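Local coordinates for conserved Archaeal protein (Sulfolobus acidocaldarius, PDB 4OPC) that uses FAD to hydrogenate the double bonds of the geranylgeranyl chains of archaeal membrane lipid precursors, giving saturated archaeols, at residues D180-V185 and I350-L355; V229-Q234 and P240-Y245. All blocks are in the same frame, centred on the assembly; numbering follows the deposited sequence. Where two conformers were deposited one is given.

Contact 1: residues D180-V185 and I350-L355. With PGT ((1S)-2-{[{[(2R)-2,3-dihydroxypropyl]oxy}(hydroxy)phosphoryl]oxy}-1-[(palmitoyloxy)methyl]ethyl stearate), chain C.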
ATOM      1  N   ASP A 180     -15.192   4.924  -2.080  1.00 14.10           N
ATOM      2  CA  ASP A 180     -15.211   3.529  -2.521  1.00 13.05           C
ATOM      3  C   ASP A 180     -14.403   3.308  -3.809  1.00 12.86           C
ATOM      4  O   ASP A 180     -13.856   2.243  -4.027  1.00 13.48           O
ATOM      5  CB  ASP A 180     -16.655   3.053  -2.755  1.00 16.29           C
ATOM      6  CG  ASP A 180     -17.459   2.909  -1.471  1.00 21.83           C
ATOM      7  OD1 ASP A 180     -16.871   2.861  -0.369  1.00 21.95           O
ATOM      8  OD2 ASP A 180     -18.697   2.826  -1.571  1.00 24.33           O
ATOM      9  N   LYS A 181     -14.340   4.330  -4.655  1.00 13.54           N
ATOM     10  CA  LYS A 181     -13.597   4.217  -5.907  1.00 13.72           C
ATOM     11  C   LYS A 181     -12.097   4.401  -5.717  1.00 14.68           C
ATOM     12  O   LYS A 181     -11.337   4.267  -6.688  1.00 14.45           O
ATOM     13  CB  LYS A 181     -14.109   5.236  -6.924  1.00 15.19           C
ATOM     14  CG  LYS A 181     -15.519   4.930  -7.442  1.00 17.18           C
ATOM     15  CD  LYS A 181     -16.049   6.011  -8.385  1.00 18.59           C
ATOM     16  CE  LYS A 181     -16.362   7.286  -7.617  1.00 32.61           C
ATOM     17  NZ  LYS A 181     -17.218   7.019  -6.419  1.00 44.69           N
ATOM     18  N   ASP A 182     -11.660   4.682  -4.486  1.00 11.95           N
ATOM     19  CA  ASP A 182     -10.238   4.864  -4.181  1.00 12.11           C
ATOM     20  C   ASP A 182      -9.647   3.615  -3.522  1.00 11.32           C
ATOM     21  O   ASP A 182      -8.643   3.690  -2.799  1.00 11.83           O
ATOM     22  CB  ASP A 182     -10.028   6.095  -3.294  1.00 12.21           C
ATOM     23  CG  ASP A 182     -10.218   7.409  -4.032  1.00 14.44           C
ATOM     24  OD1 ASP A 182     -10.317   7.433  -5.278  1.00 17.95           O
ATOM     25  OD2 ASP A 182     -10.274   8.456  -3.358  1.00 18.33           O
ATOM     26  N   ALA A 183     -10.251   2.458  -3.789  1.00 10.92           N
ATOM     27  CA  ALA A 183      -9.684   1.180  -3.379  1.00 11.42           C
ATOM     28  C   ALA A 183     -10.057   0.135  -4.408  1.00 12.13           C
ATOM     29  O   ALA A 183     -10.978   0.340  -5.211  1.00 12.58           O
ATOM     30  CB  ALA A 183     -10.207   0.768  -1.992  1.00 14.92           C
ATOM     31  N   ASP A 184      -9.301  -0.951  -4.415  1.00 11.87           N
ATOM     32  CA  ASP A 184      -9.650  -2.123  -5.190  0.51 14.55           C
ATOM     33  C   ASP A 184      -9.978  -3.274  -4.238  1.00 13.64           C
ATOM     34  O   ASP A 184      -9.505  -3.317  -3.108  1.00 15.91           O
ATOM     35  CB  ASP A 184      -8.503  -2.519  -6.142  0.51 12.99           C
ATOM     36  CG  ASP A 184      -8.475  -1.684  -7.427  0.51 19.48           C
ATOM     37  OD1 ASP A 184      -8.881  -0.505  -7.381  0.51 16.30           O
ATOM     38  OD2 ASP A 184      -8.037  -2.202  -8.490  0.51 15.27           O
ATOM     39  N   VAL A 185     -10.784  -4.209  -4.707  1.00 12.91           N
ATOM     40  CA  VAL A 185     -10.901  -5.478  -4.024  1.00 13.81           C
ATOM     41  C   VAL A 185      -9.979  -6.388  -4.827  1.00 12.67           C
ATOM     42  O   VAL A 185      -9.925  -6.313  -6.066  1.00 13.67           O
ATOM     43  CB  VAL A 185     -12.352  -6.000  -3.970  1.00 17.10           C
ATOM     44  CG1 VAL A 185     -12.957  -6.070  -5.333  1.00 21.50           C
ATOM     45  CG2 VAL A 185     -12.410  -7.376  -3.305  1.00 18.06           C
ATOM     46  N   ILE A 350      -3.406  10.655  -9.401  1.00 12.47           N
ATOM     47  CA  ILE A 350      -3.875  11.269 -10.647  0.67 12.33           C
ATOM     48  C   ILE A 350      -3.701  10.306 -11.822  1.00 12.13           C
ATOM     49  O   ILE A 350      -4.628  10.067 -12.609  1.00 14.29           O
ATOM     50  CB  ILE A 350      -3.088  12.569 -10.955  0.67 11.44           C
ATOM     51  CG1 ILE A 350      -3.426  13.661  -9.939  0.67 19.14           C
ATOM     52  CG2 ILE A 350      -3.379  13.059 -12.357  0.67 14.77           C
ATOM     53  CD1 ILE A 350      -4.839  14.200 -10.047  0.67 19.38           C
ATOM     54  N   PHE A 351      -2.503   9.742 -11.951  1.00 13.12           N
ATOM     55  CA  PHE A 351      -2.197   8.876 -13.082  1.00 15.07           C
ATOM     56  C   PHE A 351      -3.106   7.643 -13.106  1.00 12.21           C
ATOM     57  O   PHE A 351      -3.637   7.281 -14.163  1.00 13.91           O
ATOM     58  CB  PHE A 351      -0.701   8.516 -13.065  1.00 15.56           C
ATOM     59  CG  PHE A 351      -0.196   7.889 -14.334  1.00 14.20           C
ATOM     60  CD1 PHE A 351      -0.528   8.403 -15.578  1.00 18.06           C
ATOM     61  CD2 PHE A 351       0.664   6.810 -14.277  1.00 17.95           C
ATOM     62  CE1 PHE A 351      -0.044   7.816 -16.740  1.00 18.83           C
ATOM     63  CE2 PHE A 351       1.151   6.229 -15.438  1.00 22.21           C
ATOM     64  CZ  PHE A 351       0.802   6.748 -16.667  1.00 19.86           C
ATOM     65  N   ARG A 352      -3.328   7.034 -11.940  1.00 12.69           N
ATOM     66  CA  ARG A 352      -4.251   5.908 -11.818  1.00 13.15           C
ATOM     67  C   ARG A 352      -5.643   6.206 -12.388  1.00 11.90           C
ATOM     68  O   ARG A 352      -6.240   5.363 -13.060  1.00 13.84           O
ATOM     69  CB  ARG A 352      -4.388   5.490 -10.339  1.00 15.32           C
ATOM     70  CG  ARG A 352      -5.735   4.831 -10.025  1.00 23.19           C
ATOM     71  CD  ARG A 352      -5.971   4.593  -8.558  1.00 28.22           C
ATOM     72  NE  ARG A 352      -6.423   5.770  -7.812  1.00 35.77           N
ATOM     73  CZ  ARG A 352      -7.699   6.051  -7.563  1.00 18.41           C
ATOM     74  NH1 ARG A 352      -8.646   5.249  -8.013  1.00 19.29           N
ATOM     75  NH2 ARG A 352      -8.028   7.097  -6.817  1.00 18.55           N
ATOM     76  N   ARG A 353      -6.172   7.380 -12.077  1.00 12.87           N
ATOM     77  CA  ARG A 353      -7.521   7.744 -12.497  1.00 14.68           C
ATOM     78  C   ARG A 353      -7.612   7.759 -14.013  1.00 14.29           C
ATOM     79  O   ARG A 353      -8.589   7.299 -14.604  1.00 16.69           O
ATOM     80  CB  ARG A 353      -7.890   9.108 -11.922  1.00 14.72           C
ATOM     81  CG  ARG A 353      -8.089   9.085 -10.421  1.00 15.52           C
ATOM     82  CD  ARG A 353      -7.999  10.480  -9.825  1.00 15.59           C
ATOM     83  NE  ARG A 353      -7.825  10.368  -8.383  1.00 15.62           N
ATOM     84  CZ  ARG A 353      -8.699  10.789  -7.475  1.00 17.29           C
ATOM     85  NH1 ARG A 353      -9.810  11.414  -7.841  1.00 21.28           N
ATOM     86  NH2 ARG A 353      -8.445  10.604  -6.191  1.00 18.25           N
ATOM     87  N   PHE A 354      -6.575   8.286 -14.651  1.00 13.74           N
ATOM     88  CA  PHE A 354      -6.466   8.246 -16.089  1.00 14.31           C
ATOM     89  C   PHE A 354      -6.417   6.804 -16.618  1.00 13.05           C
ATOM     90  O   PHE A 354      -7.194   6.437 -17.503  1.00 13.95           O
ATOM     91  CB  PHE A 354      -5.221   9.042 -16.497  1.00 13.72           C
ATOM     92  CG  PHE A 354      -4.850   8.933 -17.950  1.00 12.83           C
ATOM     93  CD1 PHE A 354      -5.618   9.541 -18.939  1.00 16.16           C
ATOM     94  CD2 PHE A 354      -3.710   8.239 -18.323  1.00 16.90           C
ATOM     95  CE1 PHE A 354      -5.239   9.453 -20.277  1.00 16.42           C
ATOM     96  CE2 PHE A 354      -3.333   8.147 -19.653  1.00 20.30           C
ATOM     97  CZ  PHE A 354      -4.095   8.755 -20.627  1.00 17.10           C
ATOM     98  N   LEU A 355      -5.507   5.998 -16.081  1.00 13.20           N
ATOM     99  CA  LEU A 355      -5.340   4.632 -16.565  1.00 13.52           C
ATOM    100  C   LEU A 355      -6.634   3.833 -16.421  1.00 14.46           C
ATOM    101  O   LEU A 355      -6.990   3.063 -17.308  1.00 15.98           O
ATOM    102  CB  LEU A 355      -4.194   3.932 -15.817  1.00 13.93           C
ATOM    103  CG  LEU A 355      -2.810   4.552 -16.031  1.00 14.36           C
ATOM    104  CD1 LEU A 355      -1.796   3.843 -15.144  1.00 20.20           C
ATOM    105  CD2 LEU A 355      -2.377   4.494 -17.499  1.00 18.52           C
TER
HETATM  106  C48 PGT C 502      -4.808   0.439 -11.756  1.00 35.70           C
HETATM  107  C47 PGT C 502      -4.871   0.915 -10.320  1.00 36.57           C
HETATM  108  C46 PGT C 502      -5.193  -0.258  -9.416  1.00 40.41           C
HETATM  109  C45 PGT C 502      -4.168  -1.354  -9.630  1.00 37.95           C
HETATM  110  C44 PGT C 502      -4.042  -2.214  -8.390  1.00 33.93           C
HETATM  111  C43 PGT C 502      -4.718  -3.554  -8.618  1.00 29.17           C
HETATM  112  C42 PGT C 502      -4.721  -4.317  -7.313  1.00 37.45           C
HETATM  113  C41 PGT C 502      -3.293  -4.664  -6.978  1.00 37.56           C
HETATM  114  C40 PGT C 502      -3.239  -5.914  -6.136  1.00 26.52           C
HETATM  115  C39 PGT C 502      -1.918  -6.590  -6.425  1.00 21.55           C
HETATM  116  C38 PGT C 502      -0.789  -5.634  -6.137  1.00 21.64           C
HETATM  117  C37 PGT C 502       0.506  -6.261  -6.595  1.00 20.53           C
HETATM  118  C36 PGT C 502       1.636  -5.341  -6.203  1.00 23.04           C
HETATM  119  C35 PGT C 502       2.912  -5.731  -6.913  1.00 24.29           C
HETATM  120  C34 PGT C 502       4.029  -4.818  -6.444  1.00 27.05           C
HETATM  121  C33 PGT C 502       5.247  -4.924  -7.336  1.00 40.05           C
HETATM  122  C32 PGT C 502       6.525  -4.816  -6.526  1.00 44.73           C
HETATM  123  C31 PGT C 502       6.884  -3.376  -6.194  1.00 74.75           C
HETATM  124  O31 PGT C 502       7.077  -3.090  -5.027  1.00 62.53           O
HETATM  125  O2  PGT C 502       6.985  -2.373  -7.190  1.00 90.64           O
HETATM  126  C2  PGT C 502       8.288  -2.023  -7.619  1.00 59.88           C
HETATM  127  C1  PGT C 502       8.985  -1.052  -6.689  1.00 38.86           C
HETATM  128  O3P PGT C 502       8.419  -0.871  -5.405  1.00 47.77           O
HETATM  129  P   PGT C 502       7.874   0.568  -5.023  1.00 35.23           P
HETATM  130  O1P PGT C 502       7.170   1.059  -6.269  1.00 34.25           O
HETATM  131  O2P PGT C 502       6.906   0.515  -3.851  1.00 27.37           O
HETATM  132  O4P PGT C 502       9.036   1.592  -4.651  1.00 87.28           O
HETATM  133  C4  PGT C 502      10.396   1.349  -4.950  1.00 59.92           C
HETATM  134  C5  PGT C 502      11.252   2.545  -4.600  1.00 73.23           C
HETATM  135  O5  PGT C 502      12.237   2.161  -3.668  1.00 70.98           O
HETATM  136  C6  PGT C 502      10.385   3.634  -4.015  1.00 54.01           C
HETATM  137  O6  PGT C 502      10.607   3.771  -2.630  1.00 42.32           O
HETATM  138  C3  PGT C 502       8.264  -1.295  -8.952  1.00 60.42           C
HETATM  139  O3  PGT C 502       7.812  -2.093 -10.019  1.00 58.66           O
HETATM  140  C11 PGT C 502       7.099  -1.353 -10.982  1.00 52.27           C
HETATM  141  O11 PGT C 502       7.526  -0.278 -11.355  1.00 49.31           O
HETATM  142  C12 PGT C 502       5.798  -1.889 -11.543  1.00 47.25           C
HETATM  143  C13 PGT C 502       5.458  -1.206 -12.850  1.00 38.70           C
HETATM  144  C14 PGT C 502       4.142  -1.752 -13.364  1.00 51.67           C
HETATM  145  C15 PGT C 502       3.008  -0.820 -12.993  1.00 52.48           C
HETATM  146  C16 PGT C 502       1.715  -1.292 -13.625  1.00 39.09           C
HETATM  147  C17 PGT C 502       1.072  -0.128 -14.347  1.00 37.16           C
HETATM  148  C18 PGT C 502      -0.043  -0.612 -15.248  1.00 49.04           C
HETATM  149  C19 PGT C 502      -0.467   0.505 -16.181  1.00 69.04           C
HETATM  150  C20 PGT C 502       0.601   0.769 -17.225  1.00 63.92           C
HETATM  151  C21 PGT C 502       0.013   0.592 -18.611  1.00 44.21           C
HETATM  152  C22 PGT C 502       0.679   1.530 -19.594  1.00 44.62           C
HETATM  153  C23 PGT C 502      -0.274   1.787 -20.742  1.00 37.91           C
HETATM  154  C24 PGT C 502       0.234   2.925 -21.600  1.00 47.78           C
HETATM  155  C25 PGT C 502      -0.848   3.973 -21.750  1.00 44.25           C
HETATM  156  C26 PGT C 502      -0.307   5.327 -21.338  1.00 36.43           C
HETATM  157  O   HOH W   1     -10.170  10.906  -3.936  1.00 23.03           O

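Contact 2: residues V229-Q234 and P240-Y245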
ATOM      1  N   VAL A 229      -1.430 -16.306  -8.134  1.00 14.53           N
ATOM      2  CA  VAL A 229      -2.191 -15.768  -9.265  1.00 13.25           C
ATOM      3  C   VAL A 229      -3.442 -15.078  -8.737  1.00 13.56           C
ATOM      4  O   VAL A 229      -4.123 -15.593  -7.849  1.00 15.07           O
ATOM      5  CB  VAL A 229      -2.528 -16.869 -10.320  1.00 16.30           C
ATOM      6  CG1 VAL A 229      -3.123 -18.103  -9.660  1.00 23.12           C
ATOM      7  CG2 VAL A 229      -3.457 -16.323 -11.388  1.00 16.68           C
ATOM      8  N   GLY A 230      -3.741 -13.893  -9.245  1.00 13.52           N
ATOM      9  CA  GLY A 230      -4.880 -13.161  -8.730  1.00 14.19           C
ATOM     10  C   GLY A 230      -5.275 -11.982  -9.591  1.00 12.55           C
ATOM     11  O   GLY A 230      -4.758 -11.780 -10.697  1.00 11.96           O
ATOM     12  N   LEU A 231      -6.210 -11.196  -9.070  1.00 12.26           N
ATOM     13  CA  LEU A 231      -6.635  -9.981  -9.747  1.00 10.87           C
ATOM     14  C   LEU A 231      -7.139  -8.955  -8.757  1.00 11.39           C
ATOM     15  O   LEU A 231      -7.510  -9.283  -7.628  1.00 11.94           O
ATOM     16  CB  LEU A 231      -7.725 -10.259 -10.803  1.00 13.23           C
ATOM     17  CG  LEU A 231      -9.151 -10.409 -10.276  1.00 12.65           C
ATOM     18  CD1 LEU A 231     -10.158 -10.196 -11.410  1.00 15.87           C
ATOM     19  CD2 LEU A 231      -9.368 -11.774  -9.624  1.00 15.05           C
ATOM     20  N   GLY A 232      -7.156  -7.707  -9.199  1.00 11.94           N
ATOM     21  CA  GLY A 232      -7.759  -6.618  -8.458  1.00 10.91           C
ATOM     22  C   GLY A 232      -8.738  -5.913  -9.375  1.00 11.57           C
ATOM     23  O   GLY A 232      -8.490  -5.792 -10.588  1.00 13.67           O
ATOM     24  N   ILE A 233      -9.861  -5.469  -8.819  1.00 12.53           N
ATOM     25  CA  ILE A 233     -10.822  -4.666  -9.577  1.00 13.27           C
ATOM     26  C   ILE A 233     -11.207  -3.453  -8.746  1.00 14.40           C
ATOM     27  O   ILE A 233     -11.201  -3.512  -7.516  1.00 14.46           O
ATOM     28  CB  ILE A 233     -12.074  -5.469  -9.985  1.00 16.25           C
ATOM     29  CG1 ILE A 233     -12.876  -5.877  -8.764  1.00 15.37           C
ATOM     30  CG2 ILE A 233     -11.694  -6.706 -10.798  1.00 17.07           C
ATOM     31  CD1 ILE A 233     -14.135  -6.639  -9.108  1.00 17.97           C
ATOM     32  N   GLN A 234     -11.528  -2.352  -9.414  1.00 12.08           N
ATOM     33  CA  GLN A 234     -11.876  -1.115  -8.723  1.00 11.46           C
ATOM     34  C   GLN A 234     -13.196  -1.230  -7.968  1.00 12.54           C
ATOM     35  O   GLN A 234     -14.187  -1.737  -8.489  1.00 13.30           O
ATOM     36  CB  GLN A 234     -11.927   0.046  -9.717  1.00 13.11           C
ATOM     37  CG  GLN A 234     -12.251   1.378  -9.058  1.00 12.64           C
ATOM     38  CD  GLN A 234     -12.154   2.525 -10.022  1.00 12.21           C
ATOM     39  OE1 GLN A 234     -12.325   2.354 -11.233  1.00 14.95           O
ATOM     40  NE2 GLN A 234     -11.909   3.714  -9.500  1.00 13.12           N
ATOM     41  N   PRO A 240     -19.601  -7.149 -10.508  1.00 21.68           N
ATOM     42  CA  PRO A 240     -19.964  -8.428  -9.895  1.00 30.31           C
ATOM     43  C   PRO A 240     -18.843  -8.968  -9.019  1.00 21.09           C
ATOM     44  O   PRO A 240     -17.743  -8.409  -8.979  1.00 22.91           O
ATOM     45  CB  PRO A 240     -20.149  -9.360 -11.101  1.00 35.79           C
ATOM     46  CG  PRO A 240     -20.305  -8.479 -12.272  1.00 29.64           C
ATOM     47  CD  PRO A 240     -19.544  -7.237 -11.977  1.00 25.57           C
ATOM     48  N   SER A 241     -19.130 -10.074  -8.348  1.00 22.72           N
ATOM     49  CA  SER A 241     -18.218 -10.706  -7.404  1.00 21.62           C
ATOM     50  C   SER A 241     -16.846 -10.957  -8.007  1.00 19.84           C
ATOM     51  O   SER A 241     -16.740 -11.527  -9.098  1.00 20.38           O
ATOM     52  CB  SER A 241     -18.804 -12.043  -6.964  1.00 23.97           C
ATOM     53  OG  SER A 241     -17.814 -12.837  -6.342  1.00 30.71           O
ATOM     54  N   ILE A 242     -15.803 -10.545  -7.294  1.00 18.76           N
ATOM     55  CA  ILE A 242     -14.441 -10.785  -7.755  1.00 19.23           C
ATOM     56  C   ILE A 242     -14.173 -12.296  -7.848  1.00 20.36           C
ATOM     57  O   ILE A 242     -13.404 -12.734  -8.707  1.00 20.90           O
ATOM     58  CB  ILE A 242     -13.391 -10.081  -6.874  1.00 16.23           C
ATOM     59  CG1 ILE A 242     -12.010 -10.158  -7.535  1.00 18.00           C
ATOM     60  CG2 ILE A 242     -13.372 -10.684  -5.470  1.00 18.96           C
ATOM     61  CD1 ILE A 242     -11.004  -9.196  -6.945  1.00 20.08           C
ATOM     62  N   HIS A 243     -14.810 -13.085  -6.987  1.00 19.56           N
ATOM     63  CA  HIS A 243     -14.660 -14.538  -7.039  1.00 18.75           C
ATOM     64  C   HIS A 243     -15.155 -15.060  -8.379  1.00 23.53           C
ATOM     65  O   HIS A 243     -14.635 -16.044  -8.899  1.00 21.16           O
ATOM     66  CB  HIS A 243     -15.441 -15.216  -5.909  1.00 19.09           C
ATOM     67  CG  HIS A 243     -14.899 -14.933  -4.542  1.00 24.21           C
ATOM     68  ND1 HIS A 243     -15.691 -14.933  -3.411  1.00 23.78           N
ATOM     69  CD2 HIS A 243     -13.645 -14.636  -4.124  1.00 32.26           C
ATOM     70  CE1 HIS A 243     -14.944 -14.655  -2.356  1.00 30.54           C
ATOM     71  NE2 HIS A 243     -13.701 -14.465  -2.762  1.00 27.75           N
ATOM     72  N   GLU A 244     -16.162 -14.403  -8.941  1.00 20.62           N
ATOM     73  CA  GLU A 244     -16.716 -14.841 -10.214  1.00 21.16           C
ATOM     74  C   GLU A 244     -15.813 -14.425 -11.373  1.00 18.97           C
ATOM     75  O   GLU A 244     -15.642 -15.185 -12.319  1.00 21.69           O
ATOM     76  CB  GLU A 244     -18.158 -14.356 -10.392  1.00 23.22           C
ATOM     77  CG  GLU A 244     -19.165 -15.070  -9.484  1.00 23.62           C
ATOM     78  CD  GLU A 244     -19.240 -16.577  -9.730  1.00 29.82           C
ATOM     79  OE1 GLU A 244     -19.205 -17.007 -10.907  1.00 34.94           O
ATOM     80  OE2 GLU A 244     -19.333 -17.337  -8.741  1.00 36.29           O
ATOM     81  N   TYR A 245     -15.219 -13.236 -11.299  1.00 21.04           N
ATOM     82  CA  TYR A 245     -14.215 -12.849 -12.296  1.00 16.78           C
ATOM     83  C   TYR A 245     -13.068 -13.846 -12.286  1.00 19.31           C
ATOM     84  O   TYR A 245     -12.599 -14.279 -13.339  1.00 17.98           O
ATOM     85  CB  TYR A 245     -13.629 -11.466 -11.998  1.00 19.36           C
ATOM     86  CG  TYR A 245     -14.443 -10.290 -12.481  1.00 20.01           C
ATOM     87  CD1 TYR A 245     -14.244  -9.755 -13.747  1.00 18.90           C
ATOM     88  CD2 TYR A 245     -15.393  -9.696 -11.658  1.00 23.69           C
ATOM     89  CE1 TYR A 245     -14.985  -8.667 -14.194  1.00 21.17           C
ATOM     90  CE2 TYR A 245     -16.129  -8.608 -12.088  1.00 20.66           C
ATOM     91  CZ  TYR A 245     -15.923  -8.099 -13.356  1.00 22.03           C
ATOM     92  OH  TYR A 245     -16.661  -7.021 -13.784  1.00 25.77           O
TER

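Contact 1: residues D180-V185 and I350-L355
Arg352 reaches from helix 332-357 across to the turn that leads into strand 183-193, where Lys181 and Asp182 receive its guanidinium. CB starts toward that turn, and Arg352 CG, anti to the backbone N, lies 4.0 Å from PGT C47. The chain then folds at the CG-CD bond (chi3 80°), which swings NE and CZ away from the lipid tail and over to Lys181 and Asp182. At the tip NH2 meets Asp182 OD1 at 2.8 Å in a hydrogen-bonded salt bridge. The oxygen is approached from above the carboxylate plane, and the two flat groups stand 86° apart, so this is a single-point grip and not a two-pronged pairing. NH1 adds a weak hydrogen bond to Lys181 O at 3.2 Å.

Arg353 brings a second positive charge to the same carboxylate. Its NH2 lies 3.8 Å from Asp182 OD1, a long, purely electrostatic pair, since OD1 sits well out of the Arg353 guanidinium plane and no N-H points at it. A water accepts from NH2 and donates to Asp182 OD2. Asp349 forms salt bridges with both arginines, and Asn449 takes up Arg353 NH1. An arginine suits each place because its several N-H groups can serve separate acceptors. Nearby, Asp184 and Leu355 reach the lipid. The two guanidinium groups would probably favour the ionised form of Asp182.

Contact 2: residues V229-Q234 and P240-Y245
Leu231 and Ile242 run past one another in opposite directions, Leu231 CD2 lying 3.7 Å from Ile242 CG1. The far end of Ile242 continues to the strand backbone, where CD1 rests 3.6 Å from Leu231 O. Holding CG1 anti to the backbone N (chi1 -170°) carries this branch across from the helix. Leu231 meets Tyr245 differently: the two side chains cross at about a right angle, with Leu231 CD1 against Tyr245 CB at 3.7 Å.

This is a helix packed on one face of a sheet, reached by a short connection from strand 226-234 to helix 242-253 in the catalytic domain. Branched, apolar Leu231, Ile233 and Ile242 suit this interface, bringing no polar groups that need partners. Ser241 is the N-cap: its short side chain lets OG turn back to His243 N and Glu244 N, though both bonds are weak and Ser241 O also holds Glu244 N. On the other face of the strand Gly232 touches PGT; having no side chain probably helps the lipid lie close. Ile233 approaches Tyr245 obliquely, its CD1 4.1 Å from Tyr245 CE2 and 4.2 Å from Ile242 CB, while Val185 of the adjoining strand also packs against Ile242.

How the contacts relate
From the N terminus the chain first reaches 180-185, where it enters strand 183-193. It later returns along the neighbouring strand 226-234, whose last six residues, 229-234, close contact 2 after only five residues with the start of helix 242-253. Contact 1 closes much later, when helix 332-357 arrives 165 residues on, so the short loop of contact 2 lies wholly within the long one and the two do not cross. They touch through the sheet: Val185 O and Ile233 N probably share a hydrogen bond, as do Lys181 O and Gln234 NE2. Contact 2 thus joins helix to sheet locally, whereas contact 1 ties that sheet to the C-terminal helices.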